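Local atomic coordinates of putative DNA ligase-like protein Rv0938/MT0965 (Mycobacterium tuberculosis, PDB entry 2IRU), a protein that probably repairs DNA double-strand breaks with Ku by non-homologous end joining, this chain being its primase-like, manganese-dependent polymerase domain. Residues P23-T28 with R249-V254; G49-R54 with P116-V121; P77-A82 with P94-A99; E145-A150 with G225-D230; R157-L162 with Q204-A209. All blocks are in the same frame, centred on the assembly; numbering follows the deposited sequence.

Contact 1: residues P23-T28 with R249-V254; sequences PATGTT and RTHPTV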
# COMPACT_ATOMS: atom_id res chain seq x y z
N PRO A 23 10.58 -13.01 -15.15
CA PRO A 23 11.59 -13.56 -16.09
C PRO A 23 12.88 -12.73 -16.17
O PRO A 23 13.96 -13.29 -16.43
CB PRO A 23 10.87 -13.55 -17.46
CG PRO A 23 9.39 -13.63 -17.14
CD PRO A 23 9.25 -12.84 -15.78
N ALA A 24 12.78 -11.41 -15.95
CA ALA A 24 13.97 -10.53 -16.09
C ALA A 24 15.06 -10.87 -15.06
O ALA A 24 16.27 -10.66 -15.31
CB ALA A 24 13.58 -9.09 -15.93
N THR A 25 14.61 -11.37 -13.90
CA THR A 25 15.50 -11.58 -12.75
C THR A 25 15.53 -13.07 -12.31
O THR A 25 16.42 -13.44 -11.53
CB THR A 25 15.05 -10.70 -11.56
OG1 THR A 25 13.67 -10.96 -11.28
CG2 THR A 25 15.29 -9.20 -11.85
N GLY A 26 14.58 -13.88 -12.81
CA GLY A 26 14.47 -15.30 -12.47
C GLY A 26 13.85 -15.55 -11.09
O GLY A 26 13.91 -16.68 -10.56
N THR A 27 13.23 -14.50 -10.54
CA THR A 27 12.59 -14.57 -9.22
C THR A 27 11.43 -15.56 -9.24
O THR A 27 10.57 -15.48 -10.10
CB THR A 27 12.07 -13.16 -8.79
OG1 THR A 27 13.15 -12.21 -8.91
CG2 THR A 27 11.58 -13.22 -7.32
N THR A 28 11.45 -16.52 -8.31
CA THR A 28 10.54 -17.68 -8.33
C THR A 28 9.43 -17.60 -7.28
O THR A 28 9.45 -16.76 -6.35
CB THR A 28 11.29 -18.98 -8.00
OG1 THR A 28 11.80 -18.91 -6.65
CG2 THR A 28 12.44 -19.26 -8.97
N ARG A 249 5.93 -5.91 -11.63
CA ARG A 249 6.67 -5.07 -12.58
C ARG A 249 7.81 -5.92 -13.08
O ARG A 249 8.02 -7.06 -12.62
CB ARG A 249 7.19 -3.81 -11.87
CG ARG A 249 6.11 -2.78 -11.59
CD ARG A 249 6.68 -1.46 -11.14
NE ARG A 249 7.45 -0.76 -12.18
CZ ARG A 249 6.92 -0.01 -13.15
NH1 ARG A 249 5.60 0.13 -13.28
NH2 ARG A 249 7.72 0.60 -14.03
N THR A 250 8.57 -5.38 -14.03
CA THR A 250 9.69 -6.15 -14.59
C THR A 250 10.65 -6.69 -13.53
O THR A 250 11.17 -7.82 -13.69
CB THR A 250 10.45 -5.36 -15.68
OG1 THR A 250 11.06 -4.19 -15.11
CG2 THR A 250 9.48 -4.99 -16.78
N HIS A 251 10.94 -5.88 -12.50
CA HIS A 251 11.73 -6.34 -11.37
C HIS A 251 10.85 -6.44 -10.13
O HIS A 251 9.91 -5.67 -10.00
CB HIS A 251 12.87 -5.35 -11.04
CG HIS A 251 13.96 -5.35 -12.05
ND1 HIS A 251 15.19 -4.76 -11.83
CD2 HIS A 251 14.03 -5.89 -13.29
CE1 HIS A 251 15.95 -4.93 -12.89
NE2 HIS A 251 15.27 -5.62 -13.79
N PRO A 252 11.20 -7.33 -9.21
CA PRO A 252 10.47 -7.48 -7.94
C PRO A 252 10.76 -6.36 -6.95
O PRO A 252 11.41 -6.56 -5.91
CB PRO A 252 10.98 -8.82 -7.42
CG PRO A 252 12.34 -8.94 -7.98
CD PRO A 252 12.30 -8.30 -9.34
N THR A 253 10.34 -5.15 -7.32
CA THR A 253 10.47 -4.02 -6.41
C THR A 253 9.35 -4.07 -5.37
O THR A 253 8.37 -4.83 -5.50
CB THR A 253 10.46 -2.70 -7.17
OG1 THR A 253 9.35 -2.74 -8.06
CG2 THR A 253 11.77 -2.53 -7.98
N VAL A 254 9.46 -3.20 -4.36
CA VAL A 254 8.54 -3.23 -3.21
C VAL A 254 8.05 -1.83 -2.83
O VAL A 254 8.80 -0.83 -3.02
CB VAL A 254 9.32 -3.84 -1.96
CG1 VAL A 254 8.52 -3.73 -0.66
CG2 VAL A 254 9.68 -5.33 -2.22
O HOH W 1 10.44 -9.83 -15.23

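Contact 2: residues G49-R54 with P116-V121; sequences GRPATR and PQWRFV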
# COMPACT_ATOMS: atom_id res chain seq x y z
N GLY A 49 -6.98 -5.69 9.84
CA GLY A 49 -8.28 -5.05 9.90
C GLY A 49 -8.76 -4.46 8.58
O GLY A 49 -9.86 -3.89 8.53
N ARG A 50 -7.97 -4.61 7.51
CA ARG A 50 -8.32 -3.98 6.22
C ARG A 50 -8.73 -5.02 5.19
O ARG A 50 -8.13 -6.11 5.16
CB ARG A 50 -7.13 -3.20 5.68
CG ARG A 50 -6.68 -2.15 6.69
CD ARG A 50 -5.48 -1.29 6.21
NE ARG A 50 -4.97 -0.64 7.41
CZ ARG A 50 -5.42 0.52 7.92
NH1 ARG A 50 -6.33 1.26 7.26
NH2 ARG A 50 -4.93 0.95 9.07
N PRO A 51 -9.72 -4.69 4.31
CA PRO A 51 -10.03 -5.60 3.21
C PRO A 51 -8.85 -5.64 2.25
O PRO A 51 -8.39 -4.59 1.80
CB PRO A 51 -11.24 -4.95 2.52
CG PRO A 51 -11.12 -3.41 2.85
CD PRO A 51 -10.48 -3.42 4.24
N ALA A 52 -8.38 -6.85 1.93
CA ALA A 52 -7.20 -7.01 1.07
C ALA A 52 -7.62 -7.29 -0.37
O ALA A 52 -8.17 -8.38 -0.66
CB ALA A 52 -6.31 -8.15 1.56
N THR A 53 -7.36 -6.31 -1.24
CA THR A 53 -7.45 -6.53 -2.71
C THR A 53 -6.17 -7.17 -3.21
O THR A 53 -5.09 -6.71 -2.86
CB THR A 53 -7.74 -5.19 -3.44
OG1 THR A 53 -9.06 -4.77 -3.08
CG2 THR A 53 -7.67 -5.34 -4.96
N ARG A 54 -6.28 -8.24 -4.00
CA ARG A 54 -5.09 -8.91 -4.59
C ARG A 54 -4.92 -8.51 -6.05
O ARG A 54 -5.92 -8.31 -6.73
CB ARG A 54 -5.25 -10.46 -4.53
CG ARG A 54 -5.13 -11.07 -3.10
CD ARG A 54 -6.38 -10.88 -2.28
NE ARG A 54 -7.42 -11.78 -2.79
CZ ARG A 54 -8.73 -11.55 -2.79
NH1 ARG A 54 -9.26 -10.44 -2.25
NH2 ARG A 54 -9.54 -12.51 -3.29
N PRO A 116 -7.33 -0.27 1.74
CA PRO A 116 -7.76 1.13 1.96
C PRO A 116 -7.24 1.65 3.29
O PRO A 116 -6.55 0.92 4.01
CB PRO A 116 -9.29 1.01 1.95
CG PRO A 116 -9.54 -0.38 2.67
CD PRO A 116 -8.37 -1.26 2.10
N GLN A 117 -7.57 2.91 3.61
CA GLN A 117 -6.99 3.61 4.77
C GLN A 117 -7.89 3.51 6.01
O GLN A 117 -7.60 4.12 7.04
CB GLN A 117 -6.69 5.09 4.43
CG GLN A 117 -5.94 5.24 3.11
CD GLN A 117 -4.73 4.27 3.01
OE1 GLN A 117 -3.87 4.25 3.92
NE2 GLN A 117 -4.68 3.45 1.93
N TRP A 118 -8.97 2.75 5.86
CA TRP A 118 -9.88 2.42 6.97
C TRP A 118 -9.76 0.95 7.39
O TRP A 118 -9.30 0.10 6.61
CB TRP A 118 -11.33 2.79 6.63
CG TRP A 118 -11.85 2.13 5.37
CD1 TRP A 118 -11.88 2.69 4.11
CD2 TRP A 118 -12.45 0.83 5.24
NE1 TRP A 118 -12.46 1.83 3.22
CE2 TRP A 118 -12.83 0.68 3.88
CE3 TRP A 118 -12.73 -0.22 6.15
CZ2 TRP A 118 -13.45 -0.48 3.40
CZ3 TRP A 118 -13.34 -1.38 5.66
CH2 TRP A 118 -13.67 -1.50 4.29
N ARG A 119 -10.17 0.68 8.62
CA ARG A 119 -10.30 -0.71 9.11
C ARG A 119 -11.74 -1.09 9.43
O ARG A 119 -12.57 -0.23 9.82
CB ARG A 119 -9.48 -0.90 10.37
CG ARG A 119 -7.99 -0.80 10.16
CD ARG A 119 -7.29 -0.72 11.49
NE ARG A 119 -7.32 -1.98 12.21
CZ ARG A 119 -6.23 -2.55 12.72
NH1 ARG A 119 -5.06 -1.93 12.60
NH2 ARG A 119 -6.31 -3.70 13.36
N PHE A 120 -12.05 -2.37 9.25
CA PHE A 120 -13.28 -2.93 9.84
C PHE A 120 -13.31 -2.77 11.36
O PHE A 120 -12.27 -2.84 12.05
CB PHE A 120 -13.37 -4.41 9.50
CG PHE A 120 -13.66 -4.67 8.06
CD1 PHE A 120 -14.93 -4.50 7.54
CD2 PHE A 120 -12.64 -5.12 7.23
CE1 PHE A 120 -15.20 -4.74 6.20
CE2 PHE A 120 -12.89 -5.37 5.86
CZ PHE A 120 -14.14 -5.19 5.35
N VAL A 121 -14.51 -2.56 11.88
CA VAL A 121 -14.68 -2.46 13.32
C VAL A 121 -15.82 -3.38 13.72
O VAL A 121 -16.84 -3.44 13.02
CB VAL A 121 -14.95 -1.01 13.82
CG1 VAL A 121 -13.79 -0.09 13.49
CG2 VAL A 121 -16.27 -0.46 13.29

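Contact 3: residues P77-A82 with P94-A99; sequences PWLSRA and PIIDSA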
# COMPACT_ATOMS: atom_id res chain seq x y z
N PRO A 77 -10.71 -21.86 4.49
CA PRO A 77 -11.83 -21.40 5.35
C PRO A 77 -11.37 -20.59 6.56
O PRO A 77 -12.17 -19.85 7.17
CB PRO A 77 -12.50 -22.71 5.81
CG PRO A 77 -11.87 -23.78 4.99
CD PRO A 77 -10.60 -23.32 4.44
N TRP A 78 -10.10 -20.73 6.91
CA TRP A 78 -9.56 -20.09 8.12
C TRP A 78 -9.17 -18.62 7.91
O TRP A 78 -8.86 -17.90 8.89
CB TRP A 78 -8.39 -20.91 8.68
CG TRP A 78 -7.35 -21.29 7.62
CD1 TRP A 78 -7.19 -22.52 7.02
CD2 TRP A 78 -6.33 -20.45 7.07
NE1 TRP A 78 -6.13 -22.50 6.14
CE2 TRP A 78 -5.59 -21.24 6.14
CE3 TRP A 78 -5.96 -19.11 7.26
CZ2 TRP A 78 -4.51 -20.73 5.41
CZ3 TRP A 78 -4.86 -18.59 6.50
CH2 TRP A 78 -4.17 -19.41 5.58
N LEU A 79 -9.17 -18.15 6.65
CA LEU A 79 -8.91 -16.72 6.43
C LEU A 79 -10.01 -15.87 7.07
O LEU A 79 -11.20 -16.19 6.96
CB LEU A 79 -8.87 -16.43 4.92
CG LEU A 79 -7.58 -16.84 4.23
CD1 LEU A 79 -7.83 -16.84 2.71
CD2 LEU A 79 -6.47 -15.84 4.57
N SER A 80 -9.61 -14.83 7.79
CA SER A 80 -10.57 -13.81 8.22
C SER A 80 -11.18 -13.14 6.98
O SER A 80 -10.54 -13.05 5.92
CB SER A 80 -9.88 -12.78 9.10
OG SER A 80 -9.42 -13.43 10.28
N ARG A 81 -12.44 -12.70 7.11
CA ARG A 81 -13.11 -12.00 6.03
C ARG A 81 -14.19 -11.10 6.57
O ARG A 81 -14.73 -11.30 7.68
CB ARG A 81 -13.70 -12.97 5.01
CG ARG A 81 -14.82 -13.85 5.60
CD ARG A 81 -14.90 -15.16 4.84
NE ARG A 81 -13.76 -16.04 5.13
CZ ARG A 81 -13.38 -17.06 4.36
NH1 ARG A 81 -14.03 -17.33 3.22
NH2 ARG A 81 -12.32 -17.79 4.69
N ALA A 82 -14.54 -10.10 5.76
CA ALA A 82 -15.61 -9.20 6.13
C ALA A 82 -16.19 -8.53 4.90
O ALA A 82 -15.55 -8.49 3.86
CB ALA A 82 -15.13 -8.18 7.16
N PRO A 94 -10.96 -10.94 1.95
CA PRO A 94 -10.13 -11.54 2.99
C PRO A 94 -9.52 -10.39 3.80
O PRO A 94 -9.38 -9.29 3.27
CB PRO A 94 -9.01 -12.24 2.22
CG PRO A 94 -8.93 -11.50 0.87
CD PRO A 94 -10.29 -10.87 0.63
N ILE A 95 -9.23 -10.63 5.05
CA ILE A 95 -8.41 -9.71 5.86
C ILE A 95 -7.17 -10.55 6.18
O ILE A 95 -7.28 -11.62 6.75
CB ILE A 95 -9.14 -9.32 7.17
CG1 ILE A 95 -10.44 -8.54 6.86
CG2 ILE A 95 -8.16 -8.55 8.14
CD1 ILE A 95 -11.36 -8.50 8.04
N ILE A 96 -6.00 -10.06 5.80
CA ILE A 96 -4.76 -10.81 6.03
C ILE A 96 -4.20 -10.33 7.35
O ILE A 96 -3.92 -9.14 7.51
CB ILE A 96 -3.77 -10.55 4.87
CG1 ILE A 96 -4.42 -10.96 3.53
CG2 ILE A 96 -2.45 -11.23 5.14
CD1 ILE A 96 -4.82 -12.44 3.39
N ASP A 97 -4.11 -11.26 8.31
CA ASP A 97 -3.81 -10.90 9.70
C ASP A 97 -2.93 -11.94 10.39
O ASP A 97 -2.79 -11.92 11.62
CB ASP A 97 -5.10 -10.63 10.50
CG ASP A 97 -6.08 -11.80 10.47
OD1 ASP A 97 -5.71 -12.93 10.03
OD2 ASP A 97 -7.26 -11.60 10.91
N SER A 98 -2.31 -12.80 9.57
CA SER A 98 -1.37 -13.81 10.07
C SER A 98 -0.32 -14.08 9.01
O SER A 98 -0.53 -13.84 7.80
CB SER A 98 -2.09 -15.11 10.39
OG SER A 98 -2.53 -15.76 9.19
N ALA A 99 0.82 -14.59 9.47
CA ALA A 99 1.89 -14.99 8.54
C ALA A 99 1.39 -16.02 7.51
O ALA A 99 1.71 -15.93 6.30
CB ALA A 99 3.09 -15.53 9.34
O HOH W 2 -6.97 -14.10 7.91

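Contact 4: residues E145-A150 with G225-D230; sequences EGVMMA and GKVFVD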
# COMPACT_ATOMS: atom_id res chain seq x y z
N GLU A 145 6.07 14.67 -16.15
CA GLU A 145 7.15 14.65 -17.14
C GLU A 145 8.24 15.64 -16.77
O GLU A 145 7.96 16.81 -16.45
CB GLU A 145 6.59 14.92 -18.55
CG GLU A 145 7.59 14.67 -19.69
CD GLU A 145 8.16 13.25 -19.70
OE1 GLU A 145 7.49 12.31 -19.19
OE2 GLU A 145 9.29 13.07 -20.22
N GLY A 146 9.48 15.15 -16.75
CA GLY A 146 10.65 15.96 -16.42
C GLY A 146 10.93 16.34 -14.97
O GLY A 146 11.86 17.12 -14.69
N VAL A 147 10.13 15.81 -14.04
CA VAL A 147 10.34 16.09 -12.62
C VAL A 147 11.47 15.22 -12.04
O VAL A 147 11.39 13.98 -12.10
CB VAL A 147 9.03 15.90 -11.79
CG1 VAL A 147 9.30 16.15 -10.33
CG2 VAL A 147 7.92 16.83 -12.29
N MET A 148 12.49 15.86 -11.46
CA MET A 148 13.64 15.18 -10.84
C MET A 148 13.37 14.80 -9.37
O MET A 148 12.39 15.27 -8.76
CB MET A 148 14.90 16.05 -10.93
CG MET A 148 15.27 16.54 -12.35
SD MET A 148 15.90 15.25 -13.46
CE MET A 148 16.08 16.16 -15.00
N MET A 149 14.24 13.95 -8.81
CA MET A 149 14.15 13.54 -7.41
C MET A 149 14.08 14.71 -6.44
O MET A 149 13.19 14.75 -5.61
CB MET A 149 15.32 12.64 -7.01
CG MET A 149 14.97 11.20 -6.59
SD MET A 149 13.39 10.86 -5.76
CE MET A 149 12.57 10.08 -7.17
N ALA A 150 15.02 15.65 -6.54
CA ALA A 150 15.02 16.80 -5.61
C ALA A 150 13.66 17.52 -5.57
O ALA A 150 13.23 17.96 -4.50
CB ALA A 150 16.14 17.78 -5.93
N GLY A 225 6.00 18.68 -15.57
CA GLY A 225 6.88 19.53 -14.75
C GLY A 225 6.40 19.67 -13.31
O GLY A 225 7.04 20.37 -12.52
N LYS A 226 5.30 19.01 -12.98
CA LYS A 226 4.71 19.08 -11.63
C LYS A 226 4.55 17.73 -10.96
O LYS A 226 4.36 16.71 -11.63
CB LYS A 226 3.34 19.78 -11.65
CG LYS A 226 3.42 21.17 -12.26
CD LYS A 226 2.10 21.92 -12.24
CE LYS A 226 2.36 23.23 -12.99
NZ LYS A 226 1.16 24.02 -13.35
N VAL A 227 4.61 17.75 -9.63
CA VAL A 227 4.17 16.62 -8.82
C VAL A 227 2.66 16.68 -8.62
O VAL A 227 2.12 17.67 -8.13
CB VAL A 227 4.88 16.57 -7.44
CG1 VAL A 227 4.37 15.36 -6.58
CG2 VAL A 227 6.38 16.50 -7.62
N PHE A 228 1.98 15.61 -9.01
CA PHE A 228 0.56 15.50 -8.74
C PHE A 228 0.41 14.95 -7.31
O PHE A 228 0.84 13.83 -7.03
CB PHE A 228 -0.09 14.55 -9.75
CG PHE A 228 -1.52 14.23 -9.45
CD1 PHE A 228 -2.36 15.16 -8.85
CD2 PHE A 228 -2.03 12.97 -9.78
CE1 PHE A 228 -3.72 14.85 -8.56
CE2 PHE A 228 -3.38 12.65 -9.51
CZ PHE A 228 -4.21 13.59 -8.89
N VAL A 229 -0.12 15.77 -6.42
CA VAL A 229 -0.34 15.36 -5.04
C VAL A 229 -1.75 14.81 -4.95
O VAL A 229 -2.71 15.55 -4.75
CB VAL A 229 -0.13 16.53 -4.06
CG1 VAL A 229 -0.36 16.10 -2.63
CG2 VAL A 229 1.28 17.05 -4.20
N ASP A 230 -1.85 13.50 -5.13
CA ASP A 230 -3.13 12.84 -5.24
C ASP A 230 -3.66 12.51 -3.83
O ASP A 230 -3.07 11.67 -3.10
CB ASP A 230 -3.00 11.57 -6.10
CG ASP A 230 -4.35 10.92 -6.44
OD1 ASP A 230 -5.40 11.46 -6.08
OD2 ASP A 230 -4.36 9.84 -7.07

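Contact 5: residues R157-L162 with Q204-A209; sequences RAVRDL and QRLEQA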
# COMPACT_ATOMS: atom_id res chain seq x y z
N ARG A 157 8.55 16.78 1.44
CA ARG A 157 8.91 17.49 2.67
C ARG A 157 7.91 18.61 2.94
O ARG A 157 7.58 18.91 4.09
CB ARG A 157 10.36 17.98 2.63
CG ARG A 157 11.42 16.87 2.73
CD ARG A 157 12.84 17.43 2.87
NE ARG A 157 13.14 18.39 1.82
CZ ARG A 157 13.75 18.09 0.67
NH1 ARG A 157 14.14 16.85 0.41
NH2 ARG A 157 13.99 19.07 -0.21
N ALA A 158 7.41 19.22 1.86
CA ALA A 158 6.38 20.26 1.99
C ALA A 158 5.04 19.73 2.49
O ALA A 158 4.37 20.38 3.31
CB ALA A 158 6.23 21.01 0.67
N VAL A 159 4.64 18.55 2.00
CA VAL A 159 3.46 17.89 2.52
C VAL A 159 3.67 17.59 4.01
O VAL A 159 2.81 17.91 4.84
CB VAL A 159 3.14 16.57 1.76
CG1 VAL A 159 1.93 15.89 2.39
CG2 VAL A 159 2.93 16.86 0.28
N ARG A 160 4.82 16.99 4.32
CA ARG A 160 5.20 16.68 5.69
C ARG A 160 5.10 17.92 6.59
O ARG A 160 4.62 17.84 7.71
CB ARG A 160 6.63 16.14 5.77
CG ARG A 160 7.06 15.78 7.18
CD ARG A 160 8.57 15.73 7.33
NE ARG A 160 9.19 17.00 6.93
CZ ARG A 160 10.49 17.15 6.68
NH1 ARG A 160 11.32 16.12 6.82
NH2 ARG A 160 10.96 18.33 6.30
N ASP A 161 5.55 19.06 6.08
CA ASP A 161 5.60 20.27 6.89
C ASP A 161 4.20 20.81 7.18
O ASP A 161 3.90 21.22 8.31
CB ASP A 161 6.50 21.30 6.23
CG ASP A 161 7.99 20.92 6.29
OD1 ASP A 161 8.36 19.97 7.02
OD2 ASP A 161 8.79 21.60 5.62
N LEU A 162 3.32 20.77 6.17
CA LEU A 162 1.92 21.18 6.36
C LEU A 162 1.22 20.28 7.39
O LEU A 162 0.47 20.74 8.26
CB LEU A 162 1.15 21.16 5.04
CG LEU A 162 1.19 22.26 3.97
CD1 LEU A 162 2.30 22.12 3.00
CD2 LEU A 162 -0.13 22.24 3.21
N GLN A 204 -4.44 21.14 -2.03
CA GLN A 204 -4.76 22.46 -2.60
C GLN A 204 -3.93 23.56 -1.95
O GLN A 204 -3.51 24.50 -2.63
CB GLN A 204 -6.26 22.75 -2.50
CG GLN A 204 -7.04 21.83 -3.41
CD GLN A 204 -8.54 22.03 -3.33
OE1 GLN A 204 -9.07 22.53 -2.33
NE2 GLN A 204 -9.24 21.63 -4.39
N ARG A 205 -3.67 23.44 -0.65
CA ARG A 205 -2.82 24.42 0.04
C ARG A 205 -1.40 24.39 -0.49
O ARG A 205 -0.77 25.46 -0.69
CB ARG A 205 -2.84 24.20 1.56
CG ARG A 205 -2.03 25.16 2.43
CD ARG A 205 -2.04 24.68 3.92
NE ARG A 205 -3.39 24.37 4.43
CZ ARG A 205 -3.66 23.42 5.35
NH1 ARG A 205 -2.70 22.66 5.87
NH2 ARG A 205 -4.91 23.23 5.74
N LEU A 206 -0.90 23.18 -0.73
CA LEU A 206 0.44 23.03 -1.30
C LEU A 206 0.49 23.59 -2.72
O LEU A 206 1.44 24.29 -3.08
CB LEU A 206 0.92 21.58 -1.26
CG LEU A 206 2.41 21.41 -1.61
CD1 LEU A 206 3.34 22.32 -0.77
CD2 LEU A 206 2.79 19.95 -1.43
N GLU A 207 -0.55 23.31 -3.49
CA GLU A 207 -0.68 23.85 -4.84
C GLU A 207 -0.67 25.38 -4.87
O GLU A 207 -0.03 26.00 -5.72
CB GLU A 207 -1.94 23.29 -5.49
CG GLU A 207 -2.28 23.86 -6.87
CD GLU A 207 -3.40 23.04 -7.50
OE1 GLU A 207 -4.46 22.91 -6.85
OE2 GLU A 207 -3.23 22.51 -8.61
N GLN A 208 -1.37 25.98 -3.91
CA GLN A 208 -1.36 27.44 -3.75
C GLN A 208 0.06 27.98 -3.46
O GLN A 208 0.46 29.04 -3.98
CB GLN A 208 -2.32 27.79 -2.61
CG GLN A 208 -2.54 29.22 -2.33
CD GLN A 208 -3.63 29.41 -1.28
OE1 GLN A 208 -4.33 28.46 -0.92
NE2 GLN A 208 -3.77 30.64 -0.79
N ALA A 209 0.78 27.24 -2.62
CA ALA A 209 2.12 27.60 -2.18
C ALA A 209 3.19 27.44 -3.27
O ALA A 209 4.08 28.27 -3.37
CB ALA A 209 2.51 26.78 -0.95

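Contact 1: residues P23-T28 with R249-V254
Ala24, Thr25 and Thr27 face Thr250, His251 and Pro252 with their backbones held apart: the closest CA pair, Ala24 and Thr250, is 6.3 Å apart, and side chains and one water bridge the gap. Water 1 takes the N-H of Ala24 and gives a proton to Thr250 O, 2.6 Å away, while Ala24 CB lies 3.5 Å from that same carbonyl oxygen. Above the imidazole of His251, the methyl CG2 of Thr25 makes a CH-pi contact, 4.0 Å from the ring centroid and 18° off its normal, displaced toward the CD2 rim. A chi1 of 54° sets Thr25 OG1 between its own N and C and turns CG2 alongside N. The hydroxyls of Thr25 and Thr27 are joined by a hydrogen bond, OG1 to OG1 2.7 Å, and both border the Pro252 ring: Thr27 OG1 is 3.5 Å from Pro252 CG, Thr25 OG1 3.6 Å from Pro252 CD. Tyr22 and Tyr273 also pack against Pro252. A G1 beta bulge, in which Gly26 and Thr27 both face Tyr22 and the positive phi of Gly26 suits glycine, thus meets an inverse gamma turn centred on Pro252 at the start of strand 253-257.

Contact 2: residues G49-R54 with P116-V121
Arg50 and Arg119 meet with their side chains slanting across each other and their guanidinium planes 73° apart: the aliphatic CG of Arg119 sits over the centre of the Arg50 guanidinium, 3.7 Å from CZ. Arg50 extends straight from CG to NE, which carries NH1 to the turn ahead of strand 118-122; there NH1 donates a long bond to Pro116 O (3.3 Å), 22° out of the guanidinium plane. NH2 turns instead to Thr135 and, in a salt bridge, to Asp291, which probably eases the closeness of the two arginines. One backbone bond, Phe120 N to Gly49 O (2.8 Å), ties the loop before strand 53-56 to strand 118-122, so the contact links the four-stranded antiparallel sheet with the large mixed sheet of the primase-polymerase domain. The Pro51 and Trp118 side chains cross at about a right angle, with Pro51 CD over the six-membered ring 4.1 Å from the centroid, a CH-pi contact. The same CD touches Phe120 CE2 at 3.5 Å, and Pro51 CG presses on Pro116 CG at 3.4 Å, tighter than usual for carbons. Trp118 CZ3 lies over the centre of the Phe120 ring, while the indole NE1 is satisfied by Gly236 O.

Contact 3: residues P77-A82 with P94-A99
Pro94 and Arg81 form an antiparallel non-hydrogen-bonded pair, their CA atoms 4.3 Å apart, and Pro94 CA approaches Ser80 O at 3.3 Å in a CA-H...O contact. Beyond Arg81 CA the two side chains part: the arginine doubles back and grips Leu79 O side-on with NE and NH2, both nitrogens on the same face of that carbonyl, and NH2 has a second acceptor in Pro76 O. Next comes Ile95, whose N-H donates to Ser80 O at 2.9 Å. The N-H...O angle is a good 165°, yet the nitrogen stands 55° out of the carbonyl plane, off the lone pairs; the touching parts run 115° apart, short of antiparallel. Ile95 CD1 reaches the methyl CB of Ala82 at 3.9 Å. At Ile96 the CB turns from the other segment, but CD1 swings back to lie beside Leu79 CD2, 4.0 Å away, the two side chains pointing the same way. Asp97 closes the polar end. Its CG lies between backbone N and C, which brings OD2 to Ser80 OG; the hydroxyl donates over 2.9 Å to the syn lone pair. Water 2 accepts from Ser80 N and donates to Ile95 O and to Asp97 OD1 (2.7 Å), bridging the backbones. Ser98 then caps helix 99-107. The contact therefore forms the open end of the hairpin of strands 80-84 and 91-95, with Phe120 of strand 118-122 against Ala82 and Ile95, Trp104 of helix 99-107 against Leu79 and Ile96, and Leu44 and Ile47 of helix 29-47 against Ile96.

Contact 4: residues E145-A150 with G225-D230
The loop leading into helix 149-164 meets the lead-in and first residue of strand 227-230, the strand that ends at Asp230, a residue assigned by similarity to the second manganese site. Here Val147 does most of the touching, and a single backbone hydrogen bond joins the two segments: Gly225 N donates to Glu145 O at 2.8 Å, in the carbonyl plane, although the N-H...O angle is a bent 138°. Val147 points its CB at the other segment and divides its two methyls between backbone and side chain. A chi1 of 178° places CG1 anti to the backbone N and CG2 anti to the carbonyl carbon, which aims CG2 at the Gly225-Lys226 peptide and CG1 at Val227. CG2 lies 3.4 Å from Gly225 C and 3.5 Å from Lys226 N. CG1 meets Val227 CG2 at 4.0 Å, the two valines crossing at about a right angle. Gly225 has a positive phi of 76°, and its carbonyl oxygen is taken by the side chain of Gln151. Lys226 bonds through its backbone to Gly144, while Val227 continues inward onto Leu141, Leu152 and Val155. The contact is small, 177 Å² in all, and lies toward the surface. Its chemistry implies a join made by one backbone hydrogen bond and the methyls of Val147, with no charged group bonded across it; Asp230 itself makes no contact with residues 145-150.

Contact 5: residues R157-L162 with Q204-A209
Leu206 meets Ala158, Val159 and Leu162 in an apolar contact between two helix segments whose axes approach to 10.5 Å, with 120° between their N-to-C directions. This is the first kind of interaction. The chi1 of Leu206, -169°, puts CG anti to the backbone N, facing helix 149-164; its two methyls then meet different residues. CD1 presses against Ala158 CB at 3.5 Å, closer than is usual for carbons, and also borders Leu162, although the placing of the Leu162 methyls is uncertain. CD2 meets Val159 CG2 at 3.5 Å, the valine and leucine side chains crossing at about a right angle. Beyond the two helices, Val214 of strand 214-215 also packs on Leu206. The second kind is aliphatic contact with a charged side chain: Leu162 and Arg205 slide past each other in opposite directions, the detail of their approach being doubtful. Polar bonds form within a helix rather than between the two. Arg160 grips Asp161 OD1 side-on with NE and NH2, NE at 3.1 Å, a salt bridge with both nitrogens on the same face of the carboxylate; Arg160 also makes a cation-pi contact with Trp260. Glu207 turns to Ser216. The association between these segments thus rests on side-chain shape and dispersion, with Leu206 fitting among three residues of the facing helix, and the Arg160-Asp161 salt bridge lies away from it.

From the N terminus, contact 1 opens first at residues 23-28 and closes last at 249-254, so its loop of 220 residues encloses the other four. Within it, contact 2 joins 49-54 to 116-121 and encloses contact 3, the end of a hairpin. These two touch: Ala52 N lies 3.0 Å from Pro94 O, a probable hydrogen bond, and Phe120 packs on Ala82. Contact 4 opens after contact 2 has closed and encloses contact 5; both use helix 149-164, and Val229 meets Leu206. No pair of contacts crosses. Contacts 2 and 4 lie on opposite sides of the chain's centre, yet both reach the large mixed sheet, as does contact 1.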